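Local coordinates for xanthomonas outer protein D (Xanthomonas euvesicatoria, PDB 2OIX) that acts as a type III secreted virulence effector whose Ulp1-family cysteine protease domain removes SUMO from proteins, here in an inactive mutant form, at residues D138-R150 with D163-R177. The protein carries 1 engineered substitution. Sequence-based numbering, arbitrary orientation.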
ATOM      1  N   ASP A 138     -10.711  -4.392  -1.396  1.00 23.75           N
ATOM      2  CA  ASP A 138     -10.612  -4.682  -2.811  1.00 23.15           C
ATOM      3  C   ASP A 138      -9.872  -3.544  -3.544  1.00 22.42           C
ATOM      4  O   ASP A 138      -9.025  -3.793  -4.417  1.00 20.42           O
ATOM      5  CB  ASP A 138     -12.016  -4.877  -3.403  1.00 22.99           C
ATOM      6  CG  ASP A 138     -12.856  -5.979  -2.673  1.00 23.55           C
ATOM      7  OD1 ASP A 138     -13.436  -6.880  -3.350  1.00 31.30           O
ATOM      8  OD2 ASP A 138     -13.039  -5.913  -1.439  1.00 25.22           O
ATOM      9  N   HIS A 139     -10.220  -2.307  -3.205  1.00 22.64           N
ATOM     10  CA  HIS A 139      -9.647  -1.130  -3.861  1.00 22.72           C
ATOM     11  C   HIS A 139      -8.123  -1.020  -3.586  1.00 22.85           C
ATOM     12  O   HIS A 139      -7.332  -0.739  -4.504  1.00 22.23           O
ATOM     13  CB  HIS A 139     -10.395   0.142  -3.446  1.00 23.13           C
ATOM     14  CG  HIS A 139     -11.690   0.353  -4.169  1.00 25.33           C
ATOM     15  ND1 HIS A 139     -12.874  -0.198  -3.737  1.00 26.44           N
ATOM     16  CD2 HIS A 139     -11.996   1.076  -5.276  1.00 26.61           C
ATOM     17  CE1 HIS A 139     -13.857   0.162  -4.548  1.00 27.46           C
ATOM     18  NE2 HIS A 139     -13.351   0.921  -5.502  1.00 27.40           N
ATOM     19  N   VAL A 140      -7.733  -1.302  -2.347  1.00 22.40           N
ATOM     20  CA  VAL A 140      -6.325  -1.389  -1.980  1.00 21.53           C
ATOM     21  C   VAL A 140      -5.585  -2.486  -2.764  1.00 21.52           C
ATOM     22  O   VAL A 140      -4.566  -2.166  -3.401  1.00 22.12           O
ATOM     23  CB  VAL A 140      -6.087  -1.485  -0.459  1.00 23.01           C
ATOM     24  CG1 VAL A 140      -4.598  -1.729  -0.193  1.00 20.21           C
ATOM     25  CG2 VAL A 140      -6.503  -0.178   0.212  1.00 22.35           C
ATOM     26  N   LEU A 141      -6.160  -3.704  -2.848  1.00 22.97           N
ATOM     27  CA  LEU A 141      -5.484  -4.814  -3.500  1.00 22.73           C
ATOM     28  C   LEU A 141      -5.297  -4.500  -4.971  1.00 23.87           C
ATOM     29  O   LEU A 141      -4.214  -4.690  -5.533  1.00 23.88           O
ATOM     30  CB  LEU A 141      -6.274  -6.137  -3.328  1.00 22.13           C
ATOM     31  CG  LEU A 141      -6.150  -6.656  -1.895  1.00 22.53           C
ATOM     32  CD1 LEU A 141      -6.667  -7.994  -1.673  1.00 17.24           C
ATOM     33  CD2 LEU A 141      -4.639  -6.642  -1.443  1.00 17.32           C
ATOM     34  N   THR A 142      -6.392  -4.085  -5.609  1.00 21.95           N
ATOM     35  CA  THR A 142      -6.367  -3.676  -6.993  1.00 21.55           C
ATOM     36  C   THR A 142      -5.372  -2.566  -7.279  1.00 22.11           C
ATOM     37  O   THR A 142      -4.638  -2.678  -8.266  1.00 22.75           O
ATOM     38  CB  THR A 142      -7.775  -3.257  -7.488  1.00 21.71           C
ATOM     39  OG1 THR A 142      -8.721  -4.239  -7.063  1.00 22.03           O
ATOM     40  CG2 THR A 142      -7.768  -3.138  -9.021  1.00 21.75           C
ATOM     41  N   GLY A 143      -5.318  -1.539  -6.429  1.00 21.45           N
ATOM     42  CA  GLY A 143      -4.344  -0.467  -6.619  1.00 20.97           C
ATOM     43  C   GLY A 143      -2.895  -0.978  -6.558  1.00 22.45           C
ATOM     44  O   GLY A 143      -2.032  -0.586  -7.397  1.00 23.04           O
ATOM     45  N   ILE A 144      -2.631  -1.897  -5.625  1.00 20.45           N
ATOM     46  CA  ILE A 144      -1.291  -2.469  -5.492  1.00 21.91           C
ATOM     47  C   ILE A 144      -0.873  -3.196  -6.765  1.00 22.59           C
ATOM     48  O   ILE A 144       0.229  -2.956  -7.271  1.00 22.10           O
ATOM     49  CB  ILE A 144      -1.190  -3.397  -4.250  1.00 22.19           C
ATOM     50  CG1 ILE A 144      -1.245  -2.553  -2.936  1.00 20.51           C
ATOM     51  CG2 ILE A 144       0.102  -4.238  -4.343  1.00 22.66           C
ATOM     52  CD1 ILE A 144      -1.379  -3.401  -1.680  1.00 20.17           C
ATOM     53  N   GLU A 145      -1.787  -4.012  -7.273  1.00 20.91           N
ATOM     54  CA  GLU A 145      -1.617  -4.893  -8.445  1.00 23.25           C
ATOM     55  C   GLU A 145      -1.355  -4.090  -9.745  1.00 22.87           C
ATOM     56  O   GLU A 145      -0.407  -4.368 -10.481  1.00 22.20           O
ATOM     57  CB  GLU A 145      -2.876  -5.732  -8.614  1.00 23.87           C
ATOM     58  CG  GLU A 145      -2.901  -6.605  -9.870  1.00 26.54           C
ATOM     59  CD  GLU A 145      -2.471  -8.031  -9.604  1.00 35.44           C
ATOM     60  OE1 GLU A 145      -2.293  -8.363  -8.403  1.00 37.47           O
ATOM     61  OE2 GLU A 145      -2.340  -8.823 -10.584  1.00 34.30           O
ATOM     62  N   VAL A 146      -2.218  -3.105  -9.993  1.00 22.44           N
ATOM     63  CA  VAL A 146      -2.101  -2.144 -11.088  1.00 21.40           C
ATOM     64  C   VAL A 146      -0.787  -1.400 -11.024  1.00 22.39           C
ATOM     65  O   VAL A 146      -0.074  -1.342 -12.016  1.00 22.63           O
ATOM     66  CB  VAL A 146      -3.262  -1.135 -11.037  1.00 21.22           C
ATOM     67  CG1 VAL A 146      -3.088  -0.043 -12.062  1.00 22.73           C
ATOM     68  CG2 VAL A 146      -4.614  -1.873 -11.338  1.00 15.33           C
ATOM     69  N   LEU A 147      -0.487  -0.820  -9.866  1.00 21.78           N
ATOM     70  CA  LEU A 147       0.744  -0.042  -9.736  1.00 21.89           C
ATOM     71  C   LEU A 147       2.030  -0.928  -9.837  1.00 22.09           C
ATOM     72  O   LEU A 147       3.015  -0.527 -10.496  1.00 22.51           O
ATOM     73  CB  LEU A 147       0.702   0.770  -8.444  1.00 22.58           C
ATOM     74  CG  LEU A 147      -0.274   1.952  -8.302  1.00 19.38           C
ATOM     75  CD1 LEU A 147       0.062   2.659  -6.886  1.00 19.93           C
ATOM     76  CD2 LEU A 147      -0.038   2.989  -9.420  1.00 23.51           C
ATOM     77  N   ALA A 148       2.009  -2.108  -9.211  1.00 21.93           N
ATOM     78  CA  ALA A 148       3.087  -3.110  -9.382  1.00 22.10           C
ATOM     79  C   ALA A 148       3.367  -3.419 -10.848  1.00 21.96           C
ATOM     80  O   ALA A 148       4.521  -3.427 -11.272  1.00 22.12           O
ATOM     81  CB  ALA A 148       2.796  -4.406  -8.594  1.00 21.38           C
ATOM     82  N   HIS A 149       2.323  -3.683 -11.631  1.00 20.91           N
ATOM     83  CA  HIS A 149       2.552  -3.933 -13.055  1.00 22.78           C
ATOM     84  C   HIS A 149       3.135  -2.721 -13.821  1.00 22.70           C
ATOM     85  O   HIS A 149       3.941  -2.888 -14.761  1.00 22.48           O
ATOM     86  CB  HIS A 149       1.295  -4.509 -13.705  1.00 22.55           C
ATOM     87  CG  HIS A 149       1.094  -5.969 -13.406  1.00 25.77           C
ATOM     88  ND1 HIS A 149       0.553  -6.417 -12.221  1.00 27.99           N
ATOM     89  CD2 HIS A 149       1.372  -7.080 -14.136  1.00 27.54           C
ATOM     90  CE1 HIS A 149       0.517  -7.740 -12.226  1.00 28.56           C
ATOM     91  NE2 HIS A 149       0.999  -8.167 -13.380  1.00 27.76           N
ATOM     92  N   ARG A 150       2.762  -1.510 -13.409  1.00 22.59           N
ATOM     93  CA  ARG A 150       3.342  -0.311 -14.018  1.00 22.23           C
ATOM     94  C   ARG A 150       4.832  -0.174 -13.683  1.00 22.12           C
ATOM     95  O   ARG A 150       5.606   0.310 -14.503  1.00 22.52           O
ATOM     96  CB  ARG A 150       2.556   0.937 -13.594  1.00 21.97           C
ATOM     97  CG  ARG A 150       1.112   0.882 -14.119  1.00 22.13           C
ATOM     98  CD  ARG A 150       0.361   2.191 -13.853  1.00 21.92           C
ATOM     99  NE  ARG A 150      -1.042   2.083 -14.277  1.00 20.87           N
ATOM    100  CZ  ARG A 150      -2.000   2.954 -13.973  1.00 23.92           C
ATOM    101  NH1 ARG A 150      -1.725   4.001 -13.278  1.00 21.23           N
ATOM    102  NH2 ARG A 150      -3.276   2.779 -14.375  1.00 20.32           N
ATOM    103  N   ASP A 163      -1.743   7.332 -11.483  1.00 24.03           N
ATOM    104  CA  ASP A 163      -3.177   7.669 -11.389  1.00 23.93           C
ATOM    105  C   ASP A 163      -3.950   6.378 -11.295  1.00 23.18           C
ATOM    106  O   ASP A 163      -3.760   5.494 -12.114  1.00 23.39           O
ATOM    107  CB  ASP A 163      -3.635   8.464 -12.637  1.00 24.14           C
ATOM    108  CG  ASP A 163      -5.022   9.115 -12.481  1.00 28.36           C
ATOM    109  OD1 ASP A 163      -5.831   8.690 -11.655  1.00 32.70           O
ATOM    110  OD2 ASP A 163      -5.322  10.083 -13.225  1.00 32.82           O
ATOM    111  N   LEU A 164      -4.857   6.290 -10.324  1.00 23.12           N
ATOM    112  CA  LEU A 164      -5.701   5.091 -10.141  1.00 21.84           C
ATOM    113  C   LEU A 164      -7.195   5.405 -10.223  1.00 24.20           C
ATOM    114  O   LEU A 164      -8.024   4.598  -9.774  1.00 23.30           O
ATOM    115  CB  LEU A 164      -5.372   4.391  -8.796  1.00 22.75           C
ATOM    116  CG  LEU A 164      -3.983   3.718  -8.647  1.00 21.18           C
ATOM    117  CD1 LEU A 164      -3.790   3.016  -7.253  1.00 21.63           C
ATOM    118  CD2 LEU A 164      -3.817   2.679  -9.784  1.00 24.87           C
ATOM    119  N   THR A 165      -7.534   6.562 -10.794  1.00 25.74           N
ATOM    120  CA  THR A 165      -8.917   7.047 -10.911  1.00 28.88           C
ATOM    121  C   THR A 165      -9.813   5.983 -11.541  1.00 31.51           C
ATOM    122  O   THR A 165     -10.936   5.734 -11.085  1.00 31.69           O
ATOM    123  CB  THR A 165      -8.972   8.370 -11.729  1.00 27.90           C
ATOM    124  OG1 THR A 165      -8.055   9.328 -11.184  1.00 28.25           O
ATOM    125  CG2 THR A 165     -10.337   8.976 -11.705  1.00 29.29           C
ATOM    126  N   ASP A 166      -9.281   5.300 -12.548  1.00 35.18           N
ATOM    127  CA  ASP A 166     -10.079   4.374 -13.362  1.00 38.96           C
ATOM    128  C   ASP A 166     -10.062   2.891 -12.965  1.00 40.25           C
ATOM    129  O   ASP A 166     -10.502   2.054 -13.747  1.00 40.80           O
ATOM    130  CB  ASP A 166      -9.649   4.517 -14.823  1.00 39.37           C
ATOM    131  CG  ASP A 166      -9.996   5.892 -15.399  1.00 44.03           C
ATOM    132  OD1 ASP A 166     -11.171   6.325 -15.255  1.00 49.63           O
ATOM    133  OD2 ASP A 166      -9.104   6.536 -16.017  1.00 47.07           O
ATOM    134  N   ILE A 167      -9.533   2.544 -11.796  1.00 40.98           N
ATOM    135  CA  ILE A 167      -9.481   1.118 -11.443  1.00 43.10           C
ATOM    136  C   ILE A 167     -10.880   0.517 -11.241  1.00 43.23           C
ATOM    137  O   ILE A 167     -11.849   1.223 -10.975  1.00 42.36           O
ATOM    138  CB  ILE A 167      -8.545   0.770 -10.246  1.00 43.32           C
ATOM    139  CG1 ILE A 167      -9.102   1.300  -8.913  1.00 43.37           C
ATOM    140  CG2 ILE A 167      -7.115   1.268 -10.516  1.00 44.56           C
ATOM    141  CD1 ILE A 167      -8.458   0.684  -7.661  1.00 44.59           C
ATOM    142  N   GLU A 168     -10.964  -0.797 -11.392  1.00 43.76           N
ATOM    143  CA  GLU A 168     -12.218  -1.499 -11.259  1.00 45.58           C
ATOM    144  C   GLU A 168     -11.895  -2.741 -10.442  1.00 46.15           C
ATOM    145  O   GLU A 168     -11.475  -3.764 -10.995  1.00 47.00           O
ATOM    146  CB  GLU A 168     -12.792  -1.848 -12.636  1.00 45.16           C
ATOM    147  CG  GLU A 168     -13.073  -0.641 -13.554  1.00 45.84           C
ATOM    148  CD  GLU A 168     -13.278  -1.035 -15.030  1.00 46.51           C
ATOM    149  OE1 GLU A 168     -12.275  -1.335 -15.729  1.00 47.91           O
ATOM    150  OE2 GLU A 168     -14.448  -1.048 -15.502  1.00 48.35           O
ATOM    151  N   PRO A 169     -12.042  -2.636  -9.111  1.00 46.61           N
ATOM    152  CA  PRO A 169     -11.864  -3.762  -8.209  1.00 47.18           C
ATOM    153  C   PRO A 169     -13.014  -4.726  -8.370  1.00 48.24           C
ATOM    154  O   PRO A 169     -14.136  -4.312  -8.645  1.00 48.63           O
ATOM    155  CB  PRO A 169     -11.953  -3.126  -6.817  1.00 46.55           C
ATOM    156  CG  PRO A 169     -11.786  -1.659  -7.043  1.00 46.29           C
ATOM    157  CD  PRO A 169     -12.358  -1.398  -8.379  1.00 46.63           C
ATOM    158  N   ASP A 170     -12.737  -6.009  -8.174  1.00 49.73           N
ATOM    159  CA  ASP A 170     -13.783  -7.030  -8.252  1.00 50.20           C
ATOM    160  C   ASP A 170     -13.580  -8.068  -7.165  1.00 49.96           C
ATOM    161  O   ASP A 170     -12.490  -8.606  -7.010  1.00 48.66           O
ATOM    162  CB  ASP A 170     -13.793  -7.692  -9.630  1.00 51.41           C
ATOM    163  CG  ASP A 170     -12.420  -8.205 -10.038  1.00 52.02           C
ATOM    164  OD1 ASP A 170     -11.865  -7.700 -11.038  1.00 55.33           O
ATOM    165  OD2 ASP A 170     -11.898  -9.117  -9.359  1.00 55.08           O
ATOM    166  N   ARG A 171     -14.636  -8.378  -6.422  1.00 49.93           N
ATOM    167  CA  ARG A 171     -14.451  -9.312  -5.328  1.00 49.81           C
ATOM    168  C   ARG A 171     -14.088 -10.682  -5.904  1.00 49.53           C
ATOM    169  O   ARG A 171     -13.187 -11.353  -5.400  1.00 48.65           O
ATOM    170  CB  ARG A 171     -15.673  -9.344  -4.418  1.00 49.69           C
ATOM    171  CG  ARG A 171     -15.527 -10.217  -3.189  1.00 50.03           C
ATOM    172  CD  ARG A 171     -14.231  -9.960  -2.390  1.00 50.96           C
ATOM    173  NE  ARG A 171     -14.479 -10.257  -0.980  1.00 53.68           N
ATOM    174  CZ  ARG A 171     -14.622  -9.339  -0.028  1.00 53.27           C
ATOM    175  NH1 ARG A 171     -14.498  -8.035  -0.299  1.00 51.08           N
ATOM    176  NH2 ARG A 171     -14.863  -9.733   1.208  1.00 54.26           N
ATOM    177  N   GLY A 172     -14.756 -11.033  -7.003  1.00 49.37           N
ATOM    178  CA  GLY A 172     -14.542 -12.280  -7.741  1.00 49.28           C
ATOM    179  C   GLY A 172     -13.119 -12.751  -7.997  1.00 48.98           C
ATOM    180  O   GLY A 172     -12.751 -13.851  -7.585  1.00 48.73           O
ATOM    181  N   LEU A 173     -12.315 -11.944  -8.688  1.00 48.63           N
ATOM    182  CA  LEU A 173     -10.966 -12.389  -9.061  1.00 48.45           C
ATOM    183  C   LEU A 173     -10.034 -12.353  -7.846  1.00 48.06           C
ATOM    184  O   LEU A 173      -9.065 -13.108  -7.773  1.00 47.34           O
ATOM    185  CB  LEU A 173     -10.394 -11.570 -10.234  1.00 49.10           C
ATOM    186  CG  LEU A 173      -8.869 -11.606 -10.457  1.00 50.02           C
ATOM    187  CD1 LEU A 173      -8.442 -12.780 -11.340  1.00 49.48           C
ATOM    188  CD2 LEU A 173      -8.329 -10.284 -11.020  1.00 52.53           C
ATOM    189  N   ILE A 174     -10.348 -11.487  -6.895  1.00 48.15           N
ATOM    190  CA  ILE A 174      -9.646 -11.496  -5.618  1.00 48.47           C
ATOM    191  C   ILE A 174      -9.914 -12.823  -4.898  1.00 48.61           C
ATOM    192  O   ILE A 174      -8.982 -13.487  -4.459  1.00 49.36           O
ATOM    193  CB  ILE A 174     -10.000 -10.271  -4.734  1.00 49.46           C
ATOM    194  CG1 ILE A 174      -9.262  -9.026  -5.257  1.00 50.07           C
ATOM    195  CG2 ILE A 174      -9.551 -10.495  -3.269  1.00 46.97           C
ATOM    196  CD1 ILE A 174      -9.773  -7.710  -4.710  1.00 51.52           C
ATOM    197  N   ARG A 175     -11.181 -13.200  -4.798  1.00 48.31           N
ATOM    198  CA  ARG A 175     -11.576 -14.497  -4.255  1.00 48.63           C
ATOM    199  C   ARG A 175     -10.899 -15.670  -4.968  1.00 47.82           C
ATOM    200  O   ARG A 175     -10.447 -16.613  -4.322  1.00 47.60           O
ATOM    201  CB  ARG A 175     -13.095 -14.669  -4.342  1.00 48.55           C
ATOM    202  CG  ARG A 175     -13.847 -13.909  -3.279  1.00 49.68           C
ATOM    203  CD  ARG A 175     -15.331 -14.280  -3.206  1.00 50.39           C
ATOM    204  NE  ARG A 175     -15.971 -13.364  -2.267  1.00 54.59           N
ATOM    205  CZ  ARG A 175     -17.210 -13.464  -1.797  1.00 55.96           C
ATOM    206  NH1 ARG A 175     -18.005 -14.471  -2.163  1.00 56.75           N
ATOM    207  NH2 ARG A 175     -17.648 -12.544  -0.938  1.00 56.42           N
ATOM    208  N   ASP A 176     -10.832 -15.597  -6.294  1.00 47.02           N
ATOM    209  CA  ASP A 176     -10.186 -16.630  -7.107  1.00 47.11           C
ATOM    210  C   ASP A 176      -8.694 -16.727  -6.804  1.00 47.08           C
ATOM    211  O   ASP A 176      -8.148 -17.823  -6.722  1.00 47.42           O
ATOM    212  CB  ASP A 176     -10.380 -16.339  -8.596  1.00 46.23           C
ATOM    213  CG  ASP A 176     -11.611 -17.009  -9.172  1.00 47.15           C
ATOM    214  OD1 ASP A 176     -12.528 -17.376  -8.405  1.00 45.44           O
ATOM    215  OD2 ASP A 176     -11.658 -17.144 -10.410  1.00 48.03           O
ATOM    216  N   ARG A 177      -8.039 -15.578  -6.668  1.00 47.44           N
ATOM    217  CA  ARG A 177      -6.617 -15.532  -6.324  1.00 47.43           C
ATOM    218  C   ARG A 177      -6.359 -15.977  -4.894  1.00 47.77           C
ATOM    219  O   ARG A 177      -5.373 -16.669  -4.634  1.00 47.95           O
ATOM    220  CB  ARG A 177      -6.015 -14.149  -6.597  1.00 47.79           C
ATOM    221  CG  ARG A 177      -5.354 -14.082  -7.966  1.00 46.61           C
ATOM    222  CD  ARG A 177      -5.414 -12.700  -8.534  1.00 44.51           C
ATOM    223  NE  ARG A 177      -4.890 -12.669  -9.897  1.00 42.08           N
ATOM    224  CZ  ARG A 177      -4.767 -11.556 -10.625  1.00 44.08           C
ATOM    225  NH1 ARG A 177      -5.135 -10.359 -10.123  1.00 36.82           N
ATOM    226  NH2 ARG A 177      -4.282 -11.643 -11.865  1.00 42.96           N
TER
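P169 lays its CG over the centre of the H139 imidazole, 3.3 Å from the centroid, a CH-pi contact that opens a worked example of a loop covering a helix: irregular 163-170 packs directly on helix 138-150. The ring is also tied through ND1 to S135 O. Next to it, the CB of P169 lies 3.4 Å from T142 OG1; this hydroxyl donates to D138 O, which accepts from T142 N on the opposite face of its plane. I167 holds CG1 between its backbone N and carbonyl carbon (chi1 69°), and its CD1 reaches H139 O and the CB of T142. Packing is close again where L164 CD1 meets G143 CA at 3.6 Å, while L164 CD2 fits against V146 CG1 and L147 CD2. Helix 171-177, N-capped by D170, crosses at 74° and sets I174 CD1 against D138 CA and L141 CB. Helix 136-153 also packs against strands 30-32 and 75-82, within the Ulp1-type catalytic domain.

R171 NH1 forms a salt bridge with D138 through two weak hydrogen bonds, a short, bent one to OD2 (2.8 Å) and a straighter one to OD1 (3.4 Å). The looser side holds partly exposed pairs, with D166 and E168 exposed. R150 NH1 donates to D163 O (2.8 Å, 160°), nearly in the guanidinium plane. R177 NH1 lies 3.2 Å from E145 OE2, a salt bridge of charges alone, with no N-H aimed at the oxygen; Y13 bonds to both side chains. Van der Waals and CH-pi packing thus probably carries the close part, R150-D163 adds a directed bond, and the pairings at helix 171-177 are less directional.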